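Local coordinates for protein AxyAgu115A (Amphibacillus xylanus NBRC 15112, PDB 6NPS) that probably hydrolyses glycosidic bonds of glucuronic acid side groups on xylan, as a family GH115 alpha-glucuronidase, at residues E818-Y823 with A829-P834; W432-M437 with Y865-N870; T835-H838 with K843-P846; V848-V853 with F939-I944. The protein carries 3 engineered substitutions. One frame throughout, in Å; residues are numbered along the deposited sequence.

Interaction 1. Residues E818-Y823 with A829-P834; sequences EVLDGY and AIKAFP
Glu818 to Leu820 and Ala829 to Lys831 pair as the arms of an antiparallel beta hairpin, strands 814-821 and 828-833, in the GH115 C-terminal domain. Glu818 with Lys831 and Leu820 with Ala829 are hydrogen-bonded pairs; Val819 and Ile830, between them, form a non-hydrogen-bonded pair. Glu818 N reaches Lys831 O at 2.9 Å and Leu820 N reaches Ala829 O at 2.9 Å, whereas the last link, Ala829 N to Leu820 O, is weak at 3.5 Å. There the first arm enters a type II turn that runs from Leu820 to Tyr823. With CG anti to the carbonyl carbon (chi1 -71°), Phe833 lays its ring beside the first arm: CD2 lies 3.5 Å from Glu818 CG, and CZ 4.2 Å from Leu820 CD2. An alanine in place of Phe833 would probably leave the Glu818 methylenes and Leu820 CD2 without their shared apolar neighbour and open a gap. Tyr823 CD1 rests 3.6 Å from Ala829 CB, a methyl small enough to admit the ring. Helix 428-440 covers this face, its Glu433 receiving both Lys831 NZ and Tyr823 OH, while Ile830, on the reverse face, packs against Val848 and Tyr850 of strand 847-854.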
loop_
_atom_site.group_PDB
_atom_site.type_symbol
_atom_site.label_atom_id
_atom_site.label_comp_id
_atom_site.label_asym_id
_atom_site.label_seq_id
_atom_site.Cartn_x
_atom_site.Cartn_y
_atom_site.Cartn_z
ATOM N N GLU A 818 -27.849 -33.201 1.045
ATOM C CA GLU A 818 -26.759 -34.116 1.341
ATOM C C GLU A 818 -25.513 -33.324 1.712
ATOM O O GLU A 818 -25.256 -32.257 1.127
ATOM C CB GLU A 818 -26.440 -34.995 0.123
ATOM C CG GLU A 818 -27.546 -35.940 -0.283
ATOM C CD GLU A 818 -27.449 -37.284 0.418
ATOM O OE1 GLU A 818 -26.584 -37.433 1.311
ATOM O OE2 GLU A 818 -28.249 -38.185 0.086
ATOM N N VAL A 819 -24.694 -33.868 2.611
ATOM C CA VAL A 819 -23.406 -33.252 2.929
ATOM C C VAL A 819 -22.379 -33.806 1.959
ATOM O O VAL A 819 -22.216 -35.029 1.859
ATOM C CB VAL A 819 -22.972 -33.530 4.376
ATOM C CG1 VAL A 819 -21.570 -32.876 4.669
ATOM C CG2 VAL A 819 -24.047 -33.043 5.391
ATOM N N LEU A 820 -21.696 -32.907 1.242
ATOM C CA LEU A 820 -20.575 -33.248 0.375
ATOM C C LEU A 820 -19.305 -33.085 1.206
ATOM O O LEU A 820 -18.861 -31.963 1.445
ATOM C CB LEU A 820 -20.560 -32.349 -0.859
ATOM C CG LEU A 820 -21.782 -32.472 -1.786
ATOM C CD1 LEU A 820 -21.757 -31.434 -2.956
ATOM C CD2 LEU A 820 -21.795 -33.850 -2.363
ATOM N N ASP A 821 -18.729 -34.207 1.646
ATOM C CA ASP A 821 -17.544 -34.177 2.499
ATOM C C ASP A 821 -16.396 -33.489 1.785
ATOM O O ASP A 821 -16.168 -33.714 0.595
ATOM C CB ASP A 821 -17.107 -35.594 2.876
ATOM C CG ASP A 821 -18.196 -36.381 3.609
ATOM O OD1 ASP A 821 -19.111 -35.755 4.193
ATOM O OD2 ASP A 821 -18.118 -37.635 3.603
ATOM N N GLY A 822 -15.689 -32.620 2.514
ATOM C CA GLY A 822 -14.493 -31.975 1.975
ATOM C C GLY A 822 -14.737 -30.980 0.866
ATOM O O GLY A 822 -13.775 -30.453 0.307
ATOM N N TYR A 823 -15.986 -30.677 0.547
ATOM C CA TYR A 823 -16.276 -29.792 -0.568
ATOM C C TYR A 823 -15.980 -28.341 -0.187
ATOM O O TYR A 823 -16.024 -27.965 0.990
ATOM C CB TYR A 823 -17.737 -29.974 -0.987
ATOM C CG TYR A 823 -18.089 -29.366 -2.312
ATOM C CD1 TYR A 823 -18.416 -28.032 -2.392
ATOM C CD2 TYR A 823 -18.100 -30.121 -3.492
ATOM C CE1 TYR A 823 -18.728 -27.455 -3.565
ATOM C CE2 TYR A 823 -18.427 -29.526 -4.707
ATOM C CZ TYR A 823 -18.740 -28.192 -4.726
ATOM O OH TYR A 823 -19.071 -27.537 -5.893
ATOM N N ALA A 829 -19.972 -28.794 2.256
ATOM C CA ALA A 829 -21.058 -28.018 1.699
ATOM C C ALA A 829 -22.284 -28.904 1.720
ATOM O O ALA A 829 -22.175 -30.122 1.828
ATOM C CB ALA A 829 -20.765 -27.559 0.242
ATOM N N ILE A 830 -23.446 -28.291 1.590
ATOM C CA ILE A 830 -24.675 -29.069 1.476
ATOM C C ILE A 830 -25.307 -28.715 0.143
ATOM O O ILE A 830 -25.172 -27.589 -0.342
ATOM C CB ILE A 830 -25.654 -28.827 2.646
ATOM C CG1 ILE A 830 -26.121 -27.361 2.682
ATOM C CG2 ILE A 830 -25.034 -29.235 3.999
ATOM C CD1 ILE A 830 -27.243 -27.140 3.688
ATOM N N LYS A 831 -25.966 -29.692 -0.464
ATOM C CA LYS A 831 -26.568 -29.527 -1.779
ATOM C C LYS A 831 -27.780 -30.447 -1.849
ATOM O O LYS A 831 -27.751 -31.549 -1.307
ATOM C CB LYS A 831 -25.547 -29.834 -2.890
ATOM C CG LYS A 831 -26.118 -29.659 -4.284
ATOM C CD LYS A 831 -25.110 -30.050 -5.363
ATOM C CE LYS A 831 -25.718 -29.865 -6.733
ATOM N NZ LYS A 831 -24.788 -30.224 -7.839
ATOM N N ALA A 832 -28.843 -29.996 -2.502
ATOM C CA ALA A 832 -30.038 -30.822 -2.610
ATOM C C ALA A 832 -29.894 -31.869 -3.708
ATOM O O ALA A 832 -29.388 -31.583 -4.790
ATOM C CB ALA A 832 -31.275 -29.967 -2.884
ATOM N N PHE A 833 -30.355 -33.090 -3.427
ATOM C CA PHE A 833 -30.421 -34.154 -4.437
ATOM C C PHE A 833 -31.841 -34.702 -4.490
ATOM O O PHE A 833 -32.465 -34.886 -3.433
ATOM C CB PHE A 833 -29.456 -35.316 -4.118
ATOM C CG PHE A 833 -28.020 -34.972 -4.311
ATOM C CD1 PHE A 833 -27.333 -35.372 -5.462
ATOM C CD2 PHE A 833 -27.335 -34.241 -3.345
ATOM C CE1 PHE A 833 -25.990 -35.025 -5.645
ATOM C CE2 PHE A 833 -26.008 -33.904 -3.521
ATOM C CZ PHE A 833 -25.332 -34.290 -4.662
ATOM N N PRO A 834 -32.364 -35.043 -5.681
ATOM C CA PRO A 834 -31.748 -34.977 -7.022
ATOM C C PRO A 834 -31.414 -33.536 -7.458
ATOM O O PRO A 834 -32.076 -32.601 -7.017
ATOM C CB PRO A 834 -32.838 -35.583 -7.948
ATOM C CG PRO A 834 -33.660 -36.414 -7.060
ATOM C CD PRO A 834 -33.686 -35.705 -5.719
#

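Interaction 2. Residues W432-M437 with Y865-N870; sequences WEQMTM and YLQPSN
Gln434, on helix 428-440 of the TIM-barrel region, brings its amide NE2 near Gln867 and Ser869 in segment 865-870 of the C-terminal domain. Gln434 NE2 lies 4.0 Å from both Ser869 OG and Gln867 NE2, too far for a bond, and the two glutamine amide planes are 46° apart. The tight part is on the helix side, where Gln434 NE2 donates to Glu433 OE1; at 2.5 Å this bond is unusually short and its exact length doubtful. CG beside the backbone N (chi1 -65°) and a bend at chi2 (-67°) bring the amide to its neighbour. Across the looser gap, water takes over: one molecule donates to Glu433 OE2 at 2.5 Å and lies 3.0 Å from Ser869 OG, while a second accepts from Asn870 N at 3.0 Å and reaches Gln434 OE1 only weakly. Leu390 N gives that oxygen a further donor, and Lys430 NZ bonds to Gln867 OE1. A leucine in place of Gln434 would probably leave Leu390 N without its side-chain acceptor. Helix and loop are thus joined mainly through hydration and hydrogen bonding around a buried carboxylate, with little apolar contact.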
loop_
_atom_site.group_PDB
_atom_site.type_symbol
_atom_site.label_atom_id
_atom_site.label_comp_id
_atom_site.label_asym_id
_atom_site.label_seq_id
_atom_site.Cartn_x
_atom_site.Cartn_y
_atom_site.Cartn_z
ATOM N N TRP A 432 -16.496 -34.095 -9.362
ATOM C CA TRP A 432 -17.607 -35.029 -9.221
ATOM C C TRP A 432 -18.933 -34.278 -9.193
ATOM O O TRP A 432 -19.884 -34.650 -9.889
ATOM C CB TRP A 432 -17.435 -35.893 -7.961
ATOM C CG TRP A 432 -18.575 -36.821 -7.713
ATOM C CD1 TRP A 432 -18.658 -38.123 -8.108
ATOM C CD2 TRP A 432 -19.808 -36.522 -7.048
ATOM N NE1 TRP A 432 -19.852 -38.654 -7.729
ATOM C CE2 TRP A 432 -20.576 -37.700 -7.060
ATOM C CE3 TRP A 432 -20.330 -35.382 -6.430
ATOM C CZ2 TRP A 432 -21.850 -37.769 -6.495
ATOM C CZ3 TRP A 432 -21.601 -35.457 -5.866
ATOM C CH2 TRP A 432 -22.334 -36.639 -5.892
ATOM N N GLU A 433 -19.008 -33.197 -8.404
ATOM C CA GLU A 433 -20.274 -32.485 -8.261
ATOM C C GLU A 433 -20.717 -31.874 -9.591
ATOM O O GLU A 433 -21.898 -31.905 -9.941
ATOM C CB GLU A 433 -20.144 -31.400 -7.188
ATOM C CG GLU A 433 -21.444 -30.678 -6.862
ATOM C CD GLU A 433 -21.510 -29.297 -7.521
ATOM O OE1 GLU A 433 -20.432 -28.762 -7.885
ATOM O OE2 GLU A 433 -22.627 -28.746 -7.666
ATOM N N GLN A 434 -19.800 -31.249 -10.302
ATOM C CA GLN A 434 -20.184 -30.605 -11.556
ATOM C C GLN A 434 -20.500 -31.645 -12.633
ATOM O O GLN A 434 -21.519 -31.548 -13.336
ATOM C CB GLN A 434 -19.062 -29.670 -12.016
ATOM C CG GLN A 434 -18.812 -28.486 -11.102
ATOM C CD GLN A 434 -19.977 -27.524 -11.110
ATOM O OE1 GLN A 434 -20.317 -26.959 -12.130
ATOM N NE2 GLN A 434 -20.609 -27.346 -9.955
ATOM N N MET A 435 -19.606 -32.621 -12.829
ATOM C CA MET A 435 -19.829 -33.555 -13.937
ATOM C C MET A 435 -20.972 -34.516 -13.661
ATOM O O MET A 435 -21.663 -34.904 -14.604
ATOM C CB MET A 435 -18.549 -34.336 -14.269
ATOM C CG MET A 435 -17.440 -33.485 -14.966
ATOM S SD MET A 435 -17.991 -32.390 -16.290
ATOM C CE MET A 435 -18.540 -33.606 -17.560
ATOM N N THR A 436 -21.253 -34.883 -12.385
ATOM C CA THR A 436 -22.463 -35.675 -12.185
ATOM C C THR A 436 -23.717 -34.852 -12.404
ATOM O O THR A 436 -24.732 -35.395 -12.851
ATOM C CB THR A 436 -22.525 -36.324 -10.792
ATOM O OG1 THR A 436 -22.473 -35.309 -9.766
ATOM C CG2 THR A 436 -21.363 -37.299 -10.630
ATOM N N MET A 437 -23.687 -33.558 -12.080
ATOM C CA MET A 437 -24.844 -32.729 -12.388
ATOM C C MET A 437 -25.097 -32.658 -13.898
ATOM O O MET A 437 -26.254 -32.684 -14.349
ATOM C CB MET A 437 -24.635 -31.338 -11.823
ATOM C CG MET A 437 -25.877 -30.516 -11.873
ATOM S SD MET A 437 -25.590 -28.971 -11.028
ATOM C CE MET A 437 -27.185 -28.195 -11.165
ATOM N N TYR A 865 -22.233 -18.168 2.256
ATOM C CA TYR A 865 -21.056 -18.452 1.447
ATOM C C TYR A 865 -21.417 -19.633 0.545
ATOM O O TYR A 865 -21.734 -20.714 1.043
ATOM C CB TYR A 865 -19.859 -18.798 2.333
ATOM C CG TYR A 865 -19.247 -17.599 3.052
ATOM C CD1 TYR A 865 -19.972 -16.882 4.003
ATOM C CD2 TYR A 865 -17.935 -17.204 2.786
ATOM C CE1 TYR A 865 -19.398 -15.787 4.689
ATOM C CE2 TYR A 865 -17.362 -16.129 3.443
ATOM C CZ TYR A 865 -18.093 -15.429 4.401
ATOM O OH TYR A 865 -17.526 -14.351 5.041
ATOM N N LEU A 866 -21.375 -19.422 -0.770
ATOM C CA LEU A 866 -21.837 -20.416 -1.739
ATOM C C LEU A 866 -20.751 -20.758 -2.743
ATOM O O LEU A 866 -19.960 -19.899 -3.146
ATOM C CB LEU A 866 -23.060 -19.919 -2.529
ATOM C CG LEU A 866 -24.237 -19.410 -1.725
ATOM C CD1 LEU A 866 -25.192 -18.659 -2.629
ATOM C CD2 LEU A 866 -24.940 -20.602 -1.044
ATOM N N GLN A 867 -20.755 -22.001 -3.198
ATOM C CA GLN A 867 -19.962 -22.320 -4.370
ATOM C C GLN A 867 -20.408 -21.429 -5.528
ATOM O O GLN A 867 -21.615 -21.190 -5.687
ATOM C CB GLN A 867 -20.109 -23.798 -4.736
ATOM C CG GLN A 867 -18.831 -24.369 -5.296
ATOM C CD GLN A 867 -18.728 -24.208 -6.800
ATOM O OE1 GLN A 867 -17.636 -24.041 -7.338
ATOM N NE2 GLN A 867 -19.869 -24.278 -7.488
ATOM N N PRO A 868 -19.466 -20.905 -6.352
ATOM C CA PRO A 868 -19.869 -19.976 -7.449
ATOM C C PRO A 868 -20.395 -20.702 -8.686
ATOM O O PRO A 868 -19.784 -20.753 -9.756
ATOM C CB PRO A 868 -18.569 -19.211 -7.738
ATOM C CG PRO A 868 -17.485 -20.176 -7.436
ATOM C CD PRO A 868 -17.997 -20.996 -6.221
ATOM N N SER A 869 -21.568 -21.284 -8.543
ATOM C CA SER A 869 -22.270 -21.939 -9.634
ATOM C C SER A 869 -22.974 -20.924 -10.527
ATOM O O SER A 869 -23.347 -19.827 -10.097
ATOM C CB SER A 869 -23.294 -22.920 -9.068
ATOM O OG SER A 869 -22.638 -24.124 -8.755
ATOM N N ASN A 870 -23.199 -21.327 -11.774
ATOM C CA ASN A 870 -23.920 -20.482 -12.699
ATOM C C ASN A 870 -25.346 -20.990 -12.867
ATOM O O ASN A 870 -25.590 -22.189 -12.719
ATOM C CB ASN A 870 -23.190 -20.478 -14.047
ATOM C CG ASN A 870 -21.784 -19.965 -13.914
ATOM O OD1 ASN A 870 -21.593 -18.845 -13.443
ATOM N ND2 ASN A 870 -20.787 -20.764 -14.303
HETATM O O HOH W 1 -23.778 -26.860 -8.772
HETATM O O HOH W 2 -22.187 -24.037 -12.354
#

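Interaction 3. Residues T835-H838 with K843-P846; sequences TDTH and KDAP
His838 O, Asp844 OD1 and Lys843 NZ grip one water molecule between the two limbs of the loop that connects strands 828-833 and 847-854. The water donates to Asp844 OD1 at 2.5 Å and to His838 O at 2.7 Å, and accepts from Lys843 NZ at 3.3 Å. A carbonyl and an ionised carboxylate are both acceptors, so a direct bond between them is not expected; at 4.4 Å, His838 O and Asp844 OD1 stand far enough apart for the water to supply both. The one contact between side chains across the loop is slight: Thr837 CG2 comes within 4.0 Å of Asp844 OD1, the two side chains advancing from opposite directions. Asp844 places CG between its backbone N and carbonyl carbon (chi1 58°), a setting that sends OD1 to the water while OD2 receives Gln840 N from the residues between the limbs. Aspartate suits the place because a short chain with two acceptor oxygens can serve both sites. Asp844 O, meanwhile, takes a bond from Thr807 OG1, tying the second limb to strand 803-808. Lys843 NZ, at its longer distance from the water, may partly offset the carboxylate's charge. At this surface the limbs are thus bridged by a hydrated carboxylate rather than by apolar burial.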
loop_
_atom_site.group_PDB
_atom_site.type_symbol
_atom_site.label_atom_id
_atom_site.label_comp_id
_atom_site.label_asym_id
_atom_site.label_seq_id
_atom_site.Cartn_x
_atom_site.Cartn_y
_atom_site.Cartn_z
ATOM N N THR A 835 -30.408 -33.371 -8.317
ATOM C CA THR A 835 -29.857 -32.053 -8.637
ATOM C C THR A 835 -30.580 -31.320 -9.760
ATOM O O THR A 835 -30.303 -30.138 -9.951
ATOM C CB THR A 835 -28.392 -32.144 -9.078
ATOM O OG1 THR A 835 -28.314 -32.886 -10.309
ATOM C CG2 THR A 835 -27.561 -32.808 -8.053
ATOM N N ASP A 836 -31.440 -31.979 -10.529
ATOM C CA ASP A 836 -32.041 -31.382 -11.711
ATOM C C ASP A 836 -33.463 -30.894 -11.491
ATOM O O ASP A 836 -34.072 -30.367 -12.431
ATOM C CB ASP A 836 -32.021 -32.374 -12.877
ATOM C CG ASP A 836 -32.719 -33.703 -12.549
ATOM O OD1 ASP A 836 -32.578 -34.222 -11.416
ATOM O OD2 ASP A 836 -33.390 -34.247 -13.452
ATOM N N THR A 837 -34.020 -31.061 -10.289
ATOM C CA THR A 837 -35.375 -30.598 -10.027
ATOM C C THR A 837 -35.361 -29.129 -9.647
ATOM O O THR A 837 -34.524 -28.695 -8.854
ATOM C CB THR A 837 -36.014 -31.373 -8.871
ATOM O OG1 THR A 837 -35.829 -32.782 -9.063
ATOM C CG2 THR A 837 -37.500 -31.016 -8.741
ATOM N N HIS A 838 -36.336 -28.383 -10.168
ATOM C CA HIS A 838 -36.663 -27.052 -9.667
ATOM C C HIS A 838 -37.722 -27.240 -8.582
ATOM O O HIS A 838 -38.893 -27.511 -8.877
ATOM C CB HIS A 838 -37.137 -26.147 -10.805
ATOM C CG HIS A 838 -36.087 -25.902 -11.856
ATOM N ND1 HIS A 838 -35.436 -24.691 -12.000
ATOM C CD2 HIS A 838 -35.564 -26.720 -12.804
ATOM C CE1 HIS A 838 -34.563 -24.774 -12.991
ATOM N NE2 HIS A 838 -34.623 -25.994 -13.497
ATOM N N LYS A 843 -44.207 -27.401 -1.564
ATOM C CA LYS A 843 -44.594 -28.522 -2.393
ATOM C C LYS A 843 -43.697 -29.742 -2.272
ATOM O O LYS A 843 -44.071 -30.747 -1.660
ATOM C CB LYS A 843 -44.576 -27.948 -3.823
ATOM C CG LYS A 843 -45.067 -28.891 -4.903
ATOM C CD LYS A 843 -45.307 -28.165 -6.244
ATOM C CE LYS A 843 -44.705 -28.912 -7.423
ATOM N NZ LYS A 843 -44.078 -27.957 -8.401
ATOM N N ASP A 844 -42.485 -29.633 -2.803
ATOM C CA ASP A 844 -41.514 -30.716 -2.767
ATOM C C ASP A 844 -40.129 -30.284 -2.280
ATOM O O ASP A 844 -39.221 -31.117 -2.244
ATOM C CB ASP A 844 -41.387 -31.338 -4.168
ATOM C CG ASP A 844 -40.978 -30.305 -5.235
ATOM O OD1 ASP A 844 -40.667 -30.686 -6.380
ATOM O OD2 ASP A 844 -40.941 -29.094 -4.914
ATOM N N ALA A 845 -39.920 -29.013 -1.932
ATOM C CA ALA A 845 -38.573 -28.557 -1.570
ATOM C C ALA A 845 -38.134 -29.143 -0.230
ATOM O O ALA A 845 -38.835 -28.972 0.762
ATOM C CB ALA A 845 -38.525 -27.036 -1.481
ATOM N N PRO A 846 -36.972 -29.781 -0.151
ATOM C CA PRO A 846 -36.417 -30.160 1.157
ATOM C C PRO A 846 -35.778 -28.959 1.849
ATOM O O PRO A 846 -35.455 -27.939 1.224
ATOM C CB PRO A 846 -35.336 -31.183 0.800
ATOM C CG PRO A 846 -34.775 -30.624 -0.511
ATOM C CD PRO A 846 -36.043 -30.089 -1.258
HETATM O O HOH W 3 -41.029 -29.127 -8.263
#

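Interaction 4. Residues V848-V853 with F939-I944; sequences VEYHFV and FALEKI
The Tyr850 ring carries the Ile944 CD1 methyl over one face, while Leu941 CD2 approaches its hydroxyl end at 4.2 Å from OH. The residues meet across the interior of a beta sandwich, consistent with the galactose-binding-domain-like fold expected of this C-terminal domain: the nearest CA atoms, those of Tyr850 and Ile944, are 9.8 Å apart, so the strands face each other through their side chains. CD1 of Ile944 sits 3.7 Å from the ring centroid and 18° off the normal, a CH-pi contact displaced toward the CZ and CE2 side, with CZ at 3.6 Å. An isoleucine suits this place because its long branch, extended at chi2 (164°), delivers a methyl to the flat face, and the tyrosine is wide enough to receive it. A classic beta bulge, in which Glu942 and Lys943 both face Tyr865, shifts the alternation of strand 940-948; as a result Leu941 and Ile944, three residues apart, both turn toward Tyr850, and Lys943 points away. Ile830 of strand 828-833 also touches Leu941, and Ile932 of strand 926-934 touches Leu941 and Ile944, extending the apolar core. The phenol oxygen is not left without a polar mate in these apolar surroundings, as Tyr850 OH bonds to Ala798 O. On the reverse side of strand 847-854, His851 NE2 donates to Glu849 OE2 at 2.8 Å, meeting the carboxylate on its anti side, while OE1 of the same glutamate forms a salt bridge with Arg931 NE.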
loop_
_atom_site.group_PDB
_atom_site.type_symbol
_atom_site.label_atom_id
_atom_site.label_comp_id
_atom_site.label_asym_id
_atom_site.label_seq_id
_atom_site.Cartn_x
_atom_site.Cartn_y
_atom_site.Cartn_z
ATOM N N VAL A 848 -33.062 -27.712 5.398
ATOM C CA VAL A 848 -32.251 -27.924 6.593
ATOM C C VAL A 848 -32.612 -26.814 7.561
ATOM O O VAL A 848 -33.012 -25.718 7.155
ATOM C CB VAL A 848 -30.724 -27.939 6.327
ATOM C CG1 VAL A 848 -30.340 -29.238 5.603
ATOM C CG2 VAL A 848 -30.287 -26.713 5.529
ATOM N N GLU A 849 -32.488 -27.106 8.846
ATOM C CA GLU A 849 -32.899 -26.166 9.880
ATOM C C GLU A 849 -31.756 -25.942 10.861
ATOM O O GLU A 849 -31.210 -26.900 11.409
ATOM C CB GLU A 849 -34.148 -26.692 10.594
ATOM C CG GLU A 849 -34.705 -25.823 11.722
ATOM C CD GLU A 849 -35.984 -26.438 12.319
ATOM O OE1 GLU A 849 -37.008 -26.502 11.604
ATOM O OE2 GLU A 849 -35.959 -26.875 13.491
ATOM N N TYR A 850 -31.426 -24.674 11.089
ATOM C CA TYR A 850 -30.385 -24.247 12.010
ATOM C C TYR A 850 -31.026 -23.576 13.211
ATOM O O TYR A 850 -32.036 -22.878 13.070
ATOM C CB TYR A 850 -29.416 -23.281 11.321
ATOM C CG TYR A 850 -28.782 -23.865 10.099
ATOM C CD1 TYR A 850 -27.549 -24.481 10.173
ATOM C CD2 TYR A 850 -29.422 -23.816 8.859
ATOM C CE1 TYR A 850 -26.963 -25.022 9.069
ATOM C CE2 TYR A 850 -28.833 -24.363 7.753
ATOM C CZ TYR A 850 -27.615 -24.974 7.866
ATOM O OH TYR A 850 -27.026 -25.539 6.776
ATOM N N HIS A 851 -30.470 -23.814 14.398
ATOM C CA HIS A 851 -30.970 -23.205 15.628
ATOM C C HIS A 851 -29.916 -22.234 16.127
ATOM O O HIS A 851 -28.731 -22.574 16.141
ATOM C CB HIS A 851 -31.278 -24.265 16.707
ATOM C CG HIS A 851 -32.472 -25.114 16.391
ATOM N ND1 HIS A 851 -32.822 -26.223 17.131
ATOM C CD2 HIS A 851 -33.390 -25.018 15.397
ATOM C CE1 HIS A 851 -33.913 -26.767 16.617
ATOM N NE2 HIS A 851 -34.277 -26.056 15.562
ATOM N N PHE A 852 -30.328 -21.028 16.514
ATOM C CA PHE A 852 -29.341 -20.063 16.986
ATOM C C PHE A 852 -29.988 -19.090 17.964
ATOM O O PHE A 852 -31.203 -18.844 17.909
ATOM C CB PHE A 852 -28.665 -19.304 15.815
ATOM C CG PHE A 852 -29.585 -18.393 15.048
ATOM C CD1 PHE A 852 -29.620 -17.031 15.318
ATOM C CD2 PHE A 852 -30.408 -18.894 14.043
ATOM C CE1 PHE A 852 -30.471 -16.180 14.597
ATOM C CE2 PHE A 852 -31.258 -18.061 13.329
ATOM C CZ PHE A 852 -31.293 -16.701 13.605
ATOM N N VAL A 853 -29.163 -18.541 18.862
ATOM C CA VAL A 853 -29.617 -17.739 20.011
ATOM C C VAL A 853 -29.024 -16.338 19.882
ATOM O O VAL A 853 -27.798 -16.173 19.861
ATOM C CB VAL A 853 -29.196 -18.360 21.355
ATOM C CG1 VAL A 853 -29.495 -17.395 22.548
ATOM C CG2 VAL A 853 -29.906 -19.724 21.578
ATOM N N PHE A 939 -27.372 -24.781 -6.114
ATOM C CA PHE A 939 -27.224 -24.149 -4.801
ATOM C C PHE A 939 -26.402 -25.066 -3.903
ATOM O O PHE A 939 -26.878 -26.128 -3.491
ATOM C CB PHE A 939 -28.607 -23.851 -4.222
ATOM C CG PHE A 939 -28.585 -23.223 -2.843
ATOM C CD1 PHE A 939 -28.323 -21.873 -2.680
ATOM C CD2 PHE A 939 -28.841 -23.990 -1.715
ATOM C CE1 PHE A 939 -28.299 -21.293 -1.393
ATOM C CE2 PHE A 939 -28.825 -23.424 -0.426
ATOM C CZ PHE A 939 -28.566 -22.073 -0.270
ATOM N N ALA A 940 -25.149 -24.684 -3.628
ATOM C CA ALA A 940 -24.268 -25.463 -2.764
ATOM C C ALA A 940 -23.746 -24.533 -1.670
ATOM O O ALA A 940 -23.009 -23.575 -1.955
ATOM C CB ALA A 940 -23.126 -26.095 -3.546
ATOM N N LEU A 941 -24.145 -24.801 -0.429
ATOM C CA LEU A 941 -23.973 -23.854 0.659
ATOM C C LEU A 941 -22.867 -24.354 1.571
ATOM O O LEU A 941 -22.933 -25.492 2.062
ATOM C CB LEU A 941 -25.282 -23.698 1.436
ATOM C CG LEU A 941 -25.262 -22.825 2.685
ATOM C CD1 LEU A 941 -25.069 -21.326 2.390
ATOM C CD2 LEU A 941 -26.607 -23.018 3.388
ATOM N N GLU A 942 -21.880 -23.499 1.827
ATOM C CA GLU A 942 -20.709 -23.857 2.619
ATOM C C GLU A 942 -20.745 -23.290 4.029
ATOM O O GLU A 942 -20.343 -23.986 4.960
ATOM C CB GLU A 942 -19.415 -23.385 1.928
ATOM C CG GLU A 942 -19.212 -24.119 0.575
ATOM C CD GLU A 942 -18.013 -23.645 -0.280
ATOM O OE1 GLU A 942 -16.957 -23.237 0.275
ATOM O OE2 GLU A 942 -18.135 -23.720 -1.532
ATOM N N LYS A 943 -21.187 -22.046 4.206
ATOM C CA LYS A 943 -21.101 -21.384 5.505
ATOM C C LYS A 943 -22.204 -20.338 5.564
ATOM O O LYS A 943 -22.591 -19.768 4.540
ATOM C CB LYS A 943 -19.698 -20.738 5.720
ATOM C CG LYS A 943 -19.494 -20.107 7.131
ATOM C CD LYS A 943 -18.195 -19.290 7.217
ATOM C CE LYS A 943 -16.998 -20.171 7.192
ATOM N NZ LYS A 943 -15.810 -19.358 7.508
ATOM N N ILE A 944 -22.722 -20.115 6.771
ATOM C CA ILE A 944 -23.697 -19.067 7.051
ATOM C C ILE A 944 -23.111 -18.185 8.148
ATOM O O ILE A 944 -22.649 -18.695 9.175
ATOM C CB ILE A 944 -25.040 -19.649 7.527
ATOM C CG1 ILE A 944 -25.532 -20.743 6.567
ATOM C CG2 ILE A 944 -26.050 -18.542 7.734
ATOM C CD1 ILE A 944 -26.629 -21.634 7.159
#

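Interactions 1 and 2, with centres about 10 Å apart, meet at Glu433: Lys831 NZ forms a 2.6 Å salt bridge with its OE2, and Tyr823 OH lies 2.7 Å from its OE1, a probable hydrogen bond, so the hairpin and the barrel helix are joined there by charge and hydrogen bonding. Interaction 4, about 12 Å from interaction 1 between centres, continues the same framework, since strands 828-833 and 940-948 are neighbours, with Ile830 N 2.9 Å from Leu941 O. Interactions 2 and 4 share the pairing of strands 858-866 and 940-948, where Tyr865 N approaches Lys943 O at 2.8 Å. Interaction 3 follows interaction 1 along the chain and touches the helix of interaction 2 through Thr835 and Met437.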